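Local coordinates for McyG protein (Microcystis aeruginosa PCC 7806, PDB 4R0M) that probably activates an aromatic carboxylic acid as its acyl-adenylate for loading onto a carrier domain in microcystin synthesis, and binds phenylalanyl-adenylate, at residues G423-K427 and G428-I432; L390-G394 and N395-K399. One frame throughout, in Å; residues are numbered along the deposited sequence.

Contact 1: residues G423-K427 and G428-I432; sequences GYLSK and GELFI
Tyr424 and Phe431 form a hydrogen-bonded antiparallel pair in a tight two-residue hairpin. The axes of the short strands 423-426 and 429-432 come within 4.8 Å, their directions 156° apart, and a type I' turn, Ser426 to Glu429, reverses the chain through Lys427 and Gly428. Tyr424 N donates a hydrogen bond to Phe431 O at 2.9 Å, and Phe431 N returns one to Tyr424 O at 3.0 Å. Nearer the turn, Ser426 and Glu429 likewise exchange two backbone N-H...O hydrogen bonds, Ser426 N to Glu429 O and Glu429 N to Ser426 O, both 3.1 Å long.

On one face of the hairpin, Tyr424 holds CG between its own N and carbonyl carbon (chi1 63°), which brings its ring over toward Phe431. Phe431 CB sits over a face of the tyrosine ring, 3.6 Å from the centroid, in a CH-pi contact. The two rings are near parallel, 6° apart, but slid so far that they barely overlap; Ser426 CB lies 3.7 Å from Phe431 CE1. On this face too, Glu429 OE1 is hydrogen-bonded outside the hairpin to Ser362 OG. The other face is aliphatic: Leu425 CD2 meets Leu430 CD1 at 4.1 Å, and both leucines also touch Ile372 of strand 370-375. Four backbone hydrogen bonds thus fix the register, while the CH-pi contact and the leucine pair set the packing on the two faces.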
loop_
_atom_site.group_PDB
_atom_site.type_symbol
_atom_site.label_atom_id
_atom_site.label_comp_id
_atom_site.label_asym_id
_atom_site.label_seq_id
_atom_site.Cartn_x
_atom_site.Cartn_y
_atom_site.Cartn_z
ATOM N N GLY A 423 -7.635 12.346 12.741
ATOM C CA GLY A 423 -8.237 13.272 11.789
ATOM C C GLY A 423 -9.547 13.871 12.256
ATOM O O GLY A 423 -9.884 13.815 13.441
ATOM N N TYR A 424 -10.286 14.448 11.312
ATOM C CA TYR A 424 -11.578 15.063 11.602
ATOM C C TYR A 424 -12.557 14.878 10.451
ATOM O O TYR A 424 -12.157 14.571 9.323
ATOM C CB TYR A 424 -11.415 16.556 11.928
ATOM C CG TYR A 424 -10.867 17.400 10.794
ATOM C CD1 TYR A 424 -9.495 17.577 10.631
ATOM C CD2 TYR A 424 -11.725 18.034 9.890
ATOM C CE1 TYR A 424 -8.991 18.352 9.597
ATOM C CE2 TYR A 424 -11.229 18.810 8.853
ATOM C CZ TYR A 424 -9.863 18.966 8.713
ATOM O OH TYR A 424 -9.363 19.733 7.689
ATOM N N LEU A 425 -13.838 15.068 10.747
ATOM C CA LEU A 425 -14.882 15.042 9.733
ATOM C C LEU A 425 -15.425 16.445 9.494
ATOM O O LEU A 425 -15.568 17.232 10.431
ATOM C CB LEU A 425 -16.010 14.092 10.141
ATOM C CG LEU A 425 -15.630 12.616 10.288
ATOM C CD1 LEU A 425 -16.758 11.835 10.939
ATOM C CD2 LEU A 425 -15.246 12.004 8.948
ATOM N N SER A 426 -15.709 16.752 8.232
ATOM C CA SER A 426 -16.257 18.047 7.846
ATOM C C SER A 426 -17.263 17.851 6.719
ATOM O O SER A 426 -16.886 17.533 5.586
ATOM C CB SER A 426 -15.137 19.002 7.420
ATOM O OG SER A 426 -15.653 20.271 7.054
ATOM N N LYS A 427 -18.543 18.033 7.051
ATOM C CA LYS A 427 -19.658 17.843 6.111
ATOM C C LYS A 427 -19.687 16.423 5.537
ATOM O O LYS A 427 -20.023 16.213 4.368
ATOM C CB LYS A 427 -19.626 18.898 4.992
ATOM C CG LYS A 427 -19.844 20.325 5.471
ATOM C CD LYS A 427 -19.615 21.332 4.353
ATOM C CE LYS A 427 -19.855 22.754 4.839
ATOM N NZ LYS A 427 -19.561 23.772 3.791
ATOM N N GLY A 428 -19.323 15.452 6.372
ATOM C CA GLY A 428 -19.321 14.045 5.979
ATOM C C GLY A 428 -18.042 13.535 5.333
ATOM O O GLY A 428 -17.893 12.333 5.116
ATOM N N GLU A 429 -17.118 14.443 5.024
ATOM C CA GLU A 429 -15.863 14.079 4.368
ATOM C C GLU A 429 -14.743 13.822 5.378
ATOM O O GLU A 429 -14.603 14.556 6.359
ATOM C CB GLU A 429 -15.449 15.163 3.369
ATOM C CG GLU A 429 -16.350 15.259 2.147
ATOM C CD GLU A 429 -16.129 16.527 1.340
ATOM O OE1 GLU A 429 -14.964 16.849 1.015
ATOM O OE2 GLU A 429 -17.130 17.202 1.021
ATOM N N LEU A 430 -13.952 12.779 5.134
ATOM C CA LEU A 430 -12.840 12.429 6.018
ATOM C C LEU A 430 -11.574 13.209 5.687
ATOM O O LEU A 430 -11.175 13.302 4.524
ATOM C CB LEU A 430 -12.559 10.919 5.988
ATOM C CG LEU A 430 -11.319 10.385 6.734
ATOM C CD1 LEU A 430 -11.413 10.603 8.241
ATOM C CD2 LEU A 430 -11.093 8.914 6.421
ATOM N N PHE A 431 -10.957 13.768 6.725
ATOM C CA PHE A 431 -9.673 14.449 6.615
ATOM C C PHE A 431 -8.700 13.803 7.601
ATOM O O PHE A 431 -8.848 13.962 8.815
ATOM C CB PHE A 431 -9.817 15.941 6.946
ATOM C CG PHE A 431 -10.650 16.725 5.961
ATOM C CD1 PHE A 431 -12.042 16.633 5.966
ATOM C CD2 PHE A 431 -10.044 17.588 5.054
ATOM C CE1 PHE A 431 -12.806 17.364 5.068
ATOM C CE2 PHE A 431 -10.802 18.325 4.157
ATOM C CZ PHE A 431 -12.185 18.212 4.164
ATOM N N ILE A 432 -7.720 13.062 7.086
ATOM C CA ILE A 432 -6.670 12.488 7.933
ATOM C C ILE A 432 -5.605 13.552 8.206
ATOM O O ILE A 432 -5.156 14.239 7.287
ATOM C CB ILE A 432 -6.049 11.206 7.315
ATOM C CG1 ILE A 432 -7.087 10.073 7.226
ATOM C CG2 ILE A 432 -4.820 10.744 8.093
ATOM C CD1 ILE A 432 -7.658 9.601 8.549
#

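Contact 2: residues L390-G394 and N395-K399; sequences LQIQG and NSVTK
Peptide planes, rather than rings, are the flat groups met by Val397. Its CG2 methyl sits almost straight above Gln393 C, 3.8 Å away, so it rests on one face of the peptide joining Gln393 to Gly394. The next carbonyl is also approached from off its plane: Val397 N donates to Gly394 O at 3.1 Å from a position 56° out of the carbonyl plane, and the N-H points at the oxygen with an angle of 154°. This single bond closes a type I turn running from Gly394 to Val397. Val397 CB follows its backbone to the same oxygen, 3.5 Å off.

Aliphatic contact adds to the turn. Ile392 CD1 touches Val397 CG2 at 3.8 Å and reaches CG1 at 4.2 Å, so the end of the isoleucine lies against both branches of the valine. A chi1 of 63° swings the longer branch of Ile392 to the side of the turn, and the extended chain beyond carries CD1 up to the valine. CG2 of the valine therefore has the isoleucine methyl and the peptide face as neighbours at the same distance.

Gly394 takes a positive-phi conformation that glycine, without a side chain, adopts readily. Outside the turn, Asn395 O accepts a bond from Asn198 ND2 of helix 196-210, and Ile392 also packs on Phe417 of strand 416-419. The arrangement is a type I beta turn that follows on from a strand, here strand 388-394 in the antiparallel sheet of an ANL-family adenylation enzyme, and it begins the loop that leads to helix 405-411.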
loop_
_atom_site.group_PDB
_atom_site.type_symbol
_atom_site.label_atom_id
_atom_site.label_comp_id
_atom_site.label_asym_id
_atom_site.label_seq_id
_atom_site.Cartn_x
_atom_site.Cartn_y
_atom_site.Cartn_z
ATOM N N LEU A 390 -9.831 8.022 14.528
ATOM C CA LEU A 390 -10.727 7.495 13.501
ATOM C C LEU A 390 -11.144 6.063 13.803
ATOM O O LEU A 390 -10.300 5.191 14.018
ATOM C CB LEU A 390 -10.079 7.579 12.112
ATOM C CG LEU A 390 -10.827 6.968 10.916
ATOM C CD1 LEU A 390 -12.112 7.716 10.593
ATOM C CD2 LEU A 390 -9.923 6.920 9.696
ATOM N N GLN A 391 -12.454 5.834 13.817
ATOM C CA GLN A 391 -13.009 4.496 14.008
ATOM C C GLN A 391 -13.963 4.144 12.870
ATOM O O GLN A 391 -14.751 4.981 12.423
ATOM C CB GLN A 391 -13.702 4.375 15.368
ATOM C CG GLN A 391 -12.739 4.391 16.547
ATOM C CD GLN A 391 -13.433 4.336 17.897
ATOM O OE1 GLN A 391 -14.592 4.730 18.037
ATOM N NE2 GLN A 391 -12.717 3.849 18.905
ATOM N N ILE A 392 -13.875 2.901 12.403
ATOM C CA ILE A 392 -14.608 2.459 11.214
ATOM C C ILE A 392 -15.405 1.176 11.462
ATOM O O ILE A 392 -15.046 0.371 12.324
ATOM C CB ILE A 392 -13.661 2.269 9.997
ATOM C CG1 ILE A 392 -12.623 1.168 10.261
ATOM C CG2 ILE A 392 -12.980 3.582 9.634
ATOM C CD1 ILE A 392 -11.832 0.747 9.038
ATOM N N GLN A 393 -16.489 1.001 10.708
ATOM C CA GLN A 393 -17.295 -0.224 10.762
ATOM C C GLN A 393 -17.990 -0.513 9.428
ATOM O O GLN A 393 -18.059 0.353 8.553
ATOM C CB GLN A 393 -18.319 -0.174 11.907
ATOM C CG GLN A 393 -19.458 0.819 11.709
ATOM C CD GLN A 393 -20.566 0.676 12.740
ATOM O OE1 GLN A 393 -20.508 -0.180 13.626
ATOM N NE2 GLN A 393 -21.589 1.517 12.626
ATOM N N GLY A 394 -18.498 -1.733 9.283
ATOM C CA GLY A 394 -19.183 -2.154 8.065
ATOM C C GLY A 394 -18.731 -3.521 7.593
ATOM O O GLY A 394 -17.733 -4.059 8.081
ATOM N N ASN A 395 -19.463 -4.074 6.631
ATOM C CA ASN A 395 -19.181 -5.404 6.096
ATOM C C ASN A 395 -17.817 -5.542 5.419
ATOM O O ASN A 395 -17.284 -6.648 5.332
ATOM C CB ASN A 395 -20.291 -5.848 5.138
ATOM C CG ASN A 395 -21.572 -6.231 5.858
ATOM O OD1 ASN A 395 -21.570 -6.503 7.059
ATOM N ND2 ASN A 395 -22.676 -6.262 5.119
ATOM N N SER A 396 -17.259 -4.427 4.948
ATOM C CA SER A 396 -15.944 -4.435 4.297
ATOM C C SER A 396 -14.782 -4.455 5.296
ATOM O O SER A 396 -13.641 -4.735 4.920
ATOM C CB SER A 396 -15.803 -3.252 3.336
ATOM O OG SER A 396 -15.686 -2.024 4.034
ATOM N N VAL A 397 -15.084 -4.167 6.561
ATOM C CA VAL A 397 -14.078 -4.090 7.621
ATOM C C VAL A 397 -13.859 -5.452 8.278
ATOM O O VAL A 397 -14.818 -6.163 8.582
ATOM C CB VAL A 397 -14.475 -3.038 8.684
ATOM C CG1 VAL A 397 -13.473 -2.997 9.831
ATOM C CG2 VAL A 397 -14.600 -1.664 8.042
ATOM N N THR A 398 -12.589 -5.800 8.489
ATOM C CA THR A 398 -12.193 -7.055 9.141
ATOM C C THR A 398 -12.853 -7.242 10.512
ATOM O O THR A 398 -13.171 -6.268 11.197
ATOM C CB THR A 398 -10.651 -7.169 9.274
ATOM O OG1 THR A 398 -10.299 -8.467 9.765
ATOM C CG2 THR A 398 -10.086 -6.110 10.221
ATOM N N LYS A 399 -13.054 -8.499 10.899
ATOM C CA LYS A 399 -13.680 -8.823 12.178
ATOM C C LYS A 399 -12.661 -9.107 13.283
ATOM O O LYS A 399 -12.994 -9.028 14.469
ATOM C CB LYS A 399 -14.648 -9.999 12.020
ATOM C CG LYS A 399 -15.965 -9.618 11.360
ATOM C CD LYS A 399 -16.709 -10.842 10.847
ATOM C CE LYS A 399 -17.947 -10.445 10.056
ATOM N NZ LYS A 399 -18.466 -11.579 9.237
#

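Contact 2 comes first along the chain, and contact 1 follows after helix 405-411 and strand 416-419; their centres are about 17 Å apart. Both belong to the same antiparallel sheet, in which strands 388-394 and 421-426 are neighbours. They touch directly through Leu390: its CD2 lies 3.7 Å from Ile432 CD1, and its CD1 lies 3.8 Å from Leu430 CD1. One strand thus packs against the hairpin with Leu390, and the chain then reverses in the Gly394 to Val397 turn. Ile432 of contact 1 lines the phenylalanyl-adenylate pocket, while the side chain of Ile392 is about 8 Å from the ligand, so contact 1 meets the ligand directly and contact 2 stands further back in the same sheet.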